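Local coordinates for beta-hexosaminidase (Neisseria gonorrhoeae, PDB 6JTJ), which probably cleaves terminal beta-1,4-linked N-acetylglucosamine from peptide-linked peptidoglycan fragments during cell-wall recycling, at residues S162-C174 with R180-A193. Numbering follows the deposited sequence.
With NAG (2-acetamido-2-deoxy-beta-D-glucopyranose), chain I.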
loop_
_atom_site.group_PDB
_atom_site.type_symbol
_atom_site.label_atom_id
_atom_site.label_comp_id
_atom_site.label_asym_id
_atom_site.label_seq_id
_atom_site.Cartn_x
_atom_site.Cartn_y
_atom_site.Cartn_z
ATOM N N SER C 162 4.457 7.767 18.583
ATOM C CA SER C 162 3.787 7.234 17.391
ATOM C C SER C 162 4.424 7.808 16.128
ATOM O O SER C 162 4.779 8.987 16.083
ATOM C CB SER C 162 2.307 7.582 17.394
ATOM O OG SER C 162 1.686 7.133 16.199
ATOM N N PHE C 163 4.598 6.963 15.115
ATOM C CA PHE C 163 5.151 7.401 13.841
ATOM C C PHE C 163 4.062 8.121 13.033
ATOM O O PHE C 163 3.445 7.552 12.156
ATOM C CB PHE C 163 5.764 6.216 13.054
ATOM C CG PHE C 163 7.022 5.634 13.680
ATOM C CD1 PHE C 163 8.048 6.464 14.105
ATOM C CD2 PHE C 163 7.197 4.264 13.835
ATOM C CE1 PHE C 163 9.214 5.939 14.658
ATOM C CE2 PHE C 163 8.370 3.740 14.383
ATOM C CZ PHE C 163 9.380 4.579 14.788
ATOM N N THR C 164 3.862 9.392 13.360
ATOM C CA THR C 164 2.841 10.216 12.768
ATOM C C THR C 164 3.282 11.661 13.005
ATOM O O THR C 164 3.977 11.949 13.997
ATOM C CB THR C 164 1.472 9.873 13.386
ATOM O OG1 THR C 164 0.405 10.379 12.577
ATOM C CG2 THR C 164 1.349 10.407 14.816
ATOM N N PRO C 165 2.899 12.588 12.114
ATOM C CA PRO C 165 1.970 12.472 11.010
ATOM C C PRO C 165 2.547 12.247 9.622
ATOM O O PRO C 165 3.686 12.634 9.326
ATOM C CB PRO C 165 1.321 13.830 10.999
ATOM C CG PRO C 165 2.446 14.757 11.338
ATOM C CD PRO C 165 3.255 14.001 12.361
ATOM N N VAL C 166 1.692 11.699 8.765
ATOM C CA VAL C 166 1.889 11.713 7.332
ATOM C C VAL C 166 1.776 13.148 6.804
ATOM O O VAL C 166 0.777 13.819 7.046
ATOM C CB VAL C 166 0.846 10.813 6.645
ATOM C CG1 VAL C 166 0.893 10.968 5.130
ATOM C CG2 VAL C 166 1.096 9.365 7.029
ATOM N N LEU C 167 2.807 13.593 6.100
ATOM C CA LEU C 167 2.886 14.918 5.508
ATOM C C LEU C 167 2.822 14.860 3.989
ATOM O O LEU C 167 2.913 15.876 3.301
ATOM C CB LEU C 167 4.199 15.573 5.922
ATOM C CG LEU C 167 4.420 15.759 7.416
ATOM C CD1 LEU C 167 5.768 16.427 7.694
ATOM C CD2 LEU C 167 3.313 16.587 8.032
ATOM N N ASP C 168 2.653 13.652 3.459
ATOM C CA ASP C 168 2.473 13.456 2.034
ATOM C C ASP C 168 1.215 14.184 1.564
ATOM O O ASP C 168 0.220 14.250 2.292
ATOM C CB ASP C 168 2.335 11.960 1.727
ATOM C CG ASP C 168 3.539 11.152 2.217
ATOM O OD1 ASP C 168 4.695 11.575 1.969
ATOM O OD2 ASP C 168 3.310 10.067 2.805
ATOM N N LEU C 169 1.273 14.729 0.355
ATOM C CA LEU C 169 0.140 15.468 -0.198
ATOM C C LEU C 169 -0.747 14.510 -1.010
ATOM O O LEU C 169 -0.255 13.630 -1.696
ATOM C CB LEU C 169 0.613 16.575 -1.134
ATOM C CG LEU C 169 1.680 17.552 -0.624
ATOM C CD1 LEU C 169 1.942 18.635 -1.674
ATOM C CD2 LEU C 169 1.251 18.182 0.687
ATOM N N ASP C 170 -2.046 14.709 -0.925
ATOM C CA ASP C 170 -2.960 13.912 -1.687
ATOM C C ASP C 170 -3.078 14.411 -3.125
ATOM O O ASP C 170 -3.975 15.160 -3.432
ATOM C CB ASP C 170 -4.342 13.892 -1.045
ATOM C CG ASP C 170 -5.294 12.948 -1.797
ATOM O OD1 ASP C 170 -4.816 12.031 -2.498
ATOM O OD2 ASP C 170 -6.509 13.087 -1.662
ATOM N N TRP C 171 -2.160 13.983 -3.974
ATOM C CA TRP C 171 -2.202 14.297 -5.380
ATOM C C TRP C 171 -3.218 13.430 -6.133
ATOM O O TRP C 171 -3.444 13.661 -7.294
ATOM C CB TRP C 171 -0.828 14.096 -6.023
ATOM C CG TRP C 171 0.196 15.108 -5.642
ATOM C CD1 TRP C 171 1.223 14.946 -4.759
ATOM C CD2 TRP C 171 0.329 16.441 -6.175
ATOM N NE1 TRP C 171 1.982 16.094 -4.692
ATOM C CE2 TRP C 171 1.456 17.029 -5.547
ATOM C CE3 TRP C 171 -0.388 17.187 -7.116
ATOM C CZ2 TRP C 171 1.877 18.341 -5.833
ATOM C CZ3 TRP C 171 0.039 18.493 -7.415
ATOM C CH2 TRP C 171 1.148 19.064 -6.752
ATOM N N GLY C 172 -3.875 12.482 -5.457
ATOM C CA GLY C 172 -4.834 11.593 -6.118
ATOM C C GLY C 172 -4.149 10.504 -6.946
ATOM O O GLY C 172 -4.781 9.881 -7.800
ATOM N N ASN C 173 -2.884 10.224 -6.638
ATOM C CA ASN C 173 -2.114 9.198 -7.339
ATOM C C ASN C 173 -1.762 7.931 -6.549
ATOM O O ASN C 173 -1.572 6.879 -7.152
ATOM C CB ASN C 173 -0.794 9.798 -7.812
ATOM C CG ASN C 173 -0.971 10.842 -8.905
ATOM O OD1 ASN C 173 -2.000 10.881 -9.605
ATOM N ND2 ASN C 173 0.007 11.739 -9.015
ATOM N N CYS C 174 -1.624 8.038 -5.226
ATOM C CA CYS C 174 -0.970 7.004 -4.415
ATOM C C CYS C 174 -1.937 6.315 -3.459
ATOM O O CYS C 174 -2.294 6.870 -2.405
ATOM C CB CYS C 174 0.167 7.612 -3.597
ATOM S SG CYS C 174 1.256 6.327 -2.951
ATOM N N ARG C 180 -4.614 8.421 4.223
ATOM C CA ARG C 180 -3.658 8.720 5.279
ATOM C C ARG C 180 -3.111 10.144 5.177
ATOM O O ARG C 180 -2.510 10.634 6.137
ATOM C CB ARG C 180 -2.511 7.751 5.248
ATOM C CG ARG C 180 -2.932 6.304 5.543
ATOM C CD ARG C 180 -1.888 5.342 5.039
ATOM N NE ARG C 180 -0.660 5.474 5.806
ATOM C CZ ARG C 180 0.512 4.983 5.430
ATOM N NH1 ARG C 180 0.618 4.362 4.268
ATOM N NH2 ARG C 180 1.579 5.126 6.213
ATOM N N SER C 181 -3.299 10.777 4.019
ATOM C CA SER C 181 -2.892 12.156 3.821
ATOM C C SER C 181 -4.010 13.103 4.280
ATOM O O SER C 181 -5.195 12.826 4.067
ATOM C CB SER C 181 -2.572 12.396 2.353
ATOM O OG SER C 181 -2.488 13.761 2.054
ATOM N N PHE C 182 -3.616 14.211 4.924
ATOM C CA PHE C 182 -4.571 15.207 5.393
ATOM C C PHE C 182 -5.366 15.818 4.242
ATOM O O PHE C 182 -6.565 15.991 4.361
ATOM C CB PHE C 182 -3.872 16.375 6.089
ATOM C CG PHE C 182 -3.366 16.078 7.470
ATOM C CD1 PHE C 182 -4.230 15.962 8.545
ATOM C CD2 PHE C 182 -2.005 15.936 7.704
ATOM C CE1 PHE C 182 -3.755 15.712 9.820
ATOM C CE2 PHE C 182 -1.534 15.697 8.972
ATOM C CZ PHE C 182 -2.404 15.574 10.034
ATOM N N HIS C 183 -4.687 16.140 3.148
ATOM C CA HIS C 183 -5.230 17.057 2.155
ATOM C C HIS C 183 -4.309 17.152 0.930
ATOM O O HIS C 183 -3.136 16.776 0.991
ATOM C CB HIS C 183 -5.371 18.448 2.819
ATOM C CG HIS C 183 -6.403 19.328 2.195
ATOM N ND1 HIS C 183 -6.136 20.145 1.124
ATOM C CD2 HIS C 183 -7.696 19.557 2.530
ATOM C CE1 HIS C 183 -7.225 20.819 0.806
ATOM N NE2 HIS C 183 -8.188 20.474 1.639
ATOM N N ARG C 184 -4.840 17.650 -0.182
ATOM C CA ARG C 184 -4.048 17.917 -1.384
ATOM C C ARG C 184 -3.108 19.117 -1.232
ATOM O O ARG C 184 -2.027 19.149 -1.797
ATOM C CB ARG C 184 -4.998 18.194 -2.554
ATOM C CG ARG C 184 -4.307 18.459 -3.877
ATOM C CD ARG C 184 -5.286 18.900 -4.965
ATOM N NE ARG C 184 -4.584 19.073 -6.250
ATOM C CZ ARG C 184 -4.326 18.101 -7.138
ATOM N NH1 ARG C 184 -4.718 16.846 -6.920
ATOM N NH2 ARG C 184 -3.672 18.392 -8.266
ATOM N N ASN C 185 -3.518 20.080 -0.431
ATOM C CA ASN C 185 -2.936 21.410 -0.446
ATOM C C ASN C 185 -1.847 21.497 0.610
ATOM O O ASN C 185 -2.114 21.280 1.779
ATOM C CB ASN C 185 -4.028 22.464 -0.162
ATOM C CG ASN C 185 -3.524 23.898 -0.334
ATOM O OD1 ASN C 185 -2.556 24.318 0.297
ATOM N ND2 ASN C 185 -4.173 24.645 -1.192
ATOM N N PRO C 186 -0.632 21.847 0.208
ATOM C CA PRO C 186 0.482 21.909 1.177
ATOM C C PRO C 186 0.241 22.793 2.397
ATOM O O PRO C 186 0.636 22.428 3.499
ATOM C CB PRO C 186 1.655 22.432 0.341
ATOM C CG PRO C 186 1.095 22.873 -0.967
ATOM C CD PRO C 186 -0.174 22.108 -1.179
ATOM N N GLU C 187 -0.482 23.896 2.236
ATOM C CA GLU C 187 -0.814 24.756 3.386
ATOM C C GLU C 187 -1.743 24.070 4.369
ATOM O O GLU C 187 -1.563 24.150 5.583
ATOM C CB GLU C 187 -1.442 26.087 2.938
ATOM C CG GLU C 187 -1.587 27.082 4.129
ATOM C CD GLU C 187 -0.257 27.542 4.755
ATOM O OE1 GLU C 187 0.816 27.493 4.100
ATOM O OE2 GLU C 187 -0.285 27.968 5.934
ATOM N N ALA C 188 -2.763 23.402 3.854
ATOM C CA ALA C 188 -3.658 22.651 4.731
ATOM C C ALA C 188 -2.892 21.532 5.456
ATOM O O ALA C 188 -3.067 21.312 6.659
ATOM C CB ALA C 188 -4.811 22.064 3.929
ATOM N N VAL C 189 -2.042 20.831 4.719
ATOM C CA VAL C 189 -1.288 19.718 5.324
ATOM C C VAL C 189 -0.405 20.245 6.456
ATOM O O VAL C 189 -0.425 19.725 7.563
ATOM C CB VAL C 189 -0.454 18.960 4.281
ATOM C CG1 VAL C 189 0.492 17.963 4.961
ATOM C CG2 VAL C 189 -1.368 18.237 3.301
ATOM N N ALA C 190 0.333 21.302 6.176
ATOM C CA ALA C 190 1.261 21.881 7.158
ATOM C C ALA C 190 0.533 22.319 8.395
ATOM O O ALA C 190 0.905 21.964 9.513
ATOM C CB ALA C 190 2.027 23.056 6.555
ATOM N N ARG C 191 -0.563 23.035 8.220
ATOM C CA ARG C 191 -1.279 23.559 9.384
ATOM C C ARG C 191 -1.979 22.467 10.192
ATOM O O ARG C 191 -1.946 22.491 11.426
ATOM C CB ARG C 191 -2.246 24.676 8.963
ATOM C CG ARG C 191 -1.493 25.893 8.336
ATOM C CD ARG C 191 -1.444 27.062 9.306
ATOM N NE ARG C 191 -0.940 26.793 10.646
ATOM C CZ ARG C 191 0.287 27.042 11.120
ATOM N NH1 ARG C 191 1.258 27.509 10.351
ATOM N NH2 ARG C 191 0.531 26.799 12.411
ATOM N N LEU C 192 -2.586 21.482 9.525
ATOM C CA LEU C 192 -3.202 20.386 10.274
ATOM C C LEU C 192 -2.147 19.578 11.003
ATOM O O LEU C 192 -2.344 19.146 12.141
ATOM C CB LEU C 192 -4.029 19.495 9.341
ATOM C CG LEU C 192 -5.249 20.229 8.765
ATOM C CD1 LEU C 192 -5.843 19.478 7.582
ATOM C CD2 LEU C 192 -6.289 20.415 9.865
ATOM N N ALA C 193 -1.011 19.377 10.349
ATOM C CA ALA C 193 0.083 18.627 10.968
ATOM C C ALA C 193 0.586 19.343 12.225
ATOM O O ALA C 193 0.793 18.713 13.253
ATOM C CB ALA C 193 1.219 18.443 9.957
HETATM C C1 NAG I . 6.687 1.770 6.164
HETATM C C2 NAG I . 5.445 2.671 6.101
HETATM C C3 NAG I . 5.523 3.748 7.157
HETATM C C4 NAG I . 5.820 3.146 8.529
HETATM C C5 NAG I . 7.120 2.367 8.516
HETATM C C6 NAG I . 7.322 1.611 9.833
HETATM C C7 NAG I . 4.187 3.463 4.089
HETATM C C8 NAG I . 2.987 2.835 4.664
HETATM N N2 NAG I . 5.295 3.325 4.825
HETATM O O1 NAG I . 6.419 0.515 5.567
HETATM O O3 NAG I . 4.311 4.467 7.156
HETATM O O4 NAG I . 5.858 4.132 9.530
HETATM O O5 NAG I . 7.067 1.407 7.483
HETATM O O6 NAG I . 6.329 0.627 10.070
HETATM O O7 NAG I . 4.135 4.029 2.983
HETATM O O HOH W 1 -0.677 14.728 4.848
#
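Beside the sugar-binding site, the loop that follows strand 161-162 folds back on the segment R180-N185 and the start of helix 186-202. S181 and H183 clasp the bend at D168-D170. The hydroxyl of S181 donates to D168 O (OG to O 2.8 Å), tilted from the carbonyl plane; OG lies anti to the backbone N (chi1 166°), which swings it across to the loop. D170 N gives H183 O a nearly straight bond (N to O 3.0 Å, 176° at the hydrogen), arriving from above that carbonyl plane. Water 1 bridges the two segments: it donates to V166 O and D168 O and accepts from F182 N. An apolar seam runs along the helix. L169 CD2 rests 3.7 Å from V189 CG2, its CD1 faces P186 CD, and L167 CD2 presses tightly on A193 CB (3.4 Å). P165 CB touches the edge of the F182 ring, one face of which carries L192 CB, offset toward the rim. N185 caps the helix, OD1 accepting from E187 N in the carbonyl plane. At the outer end, the extended R184 reaches past D170, and W171 CE3 comes up against one face of its guanidinium, 3.7 Å from R184 NH2, with the ring and guanidinium planes steeply inclined. D170 OD1 closes an Asx turn with G172 N, while OD2 forms a salt bridge to R110 of the second subunit. On the sugar side, R180 makes a weak bond from NH2 to NAG O3 (3.0 Å), and E107 holds its NE by a salt bridge; D168 accepts from H215 N through OD1 and bonds H211 ND1 through OD2, H211 NE2 in turn bonding the NAG. The arrangement is a strand-to-helix connection of the family 3 glycoside hydrolase barrel, its loop carrying sugar-site residues.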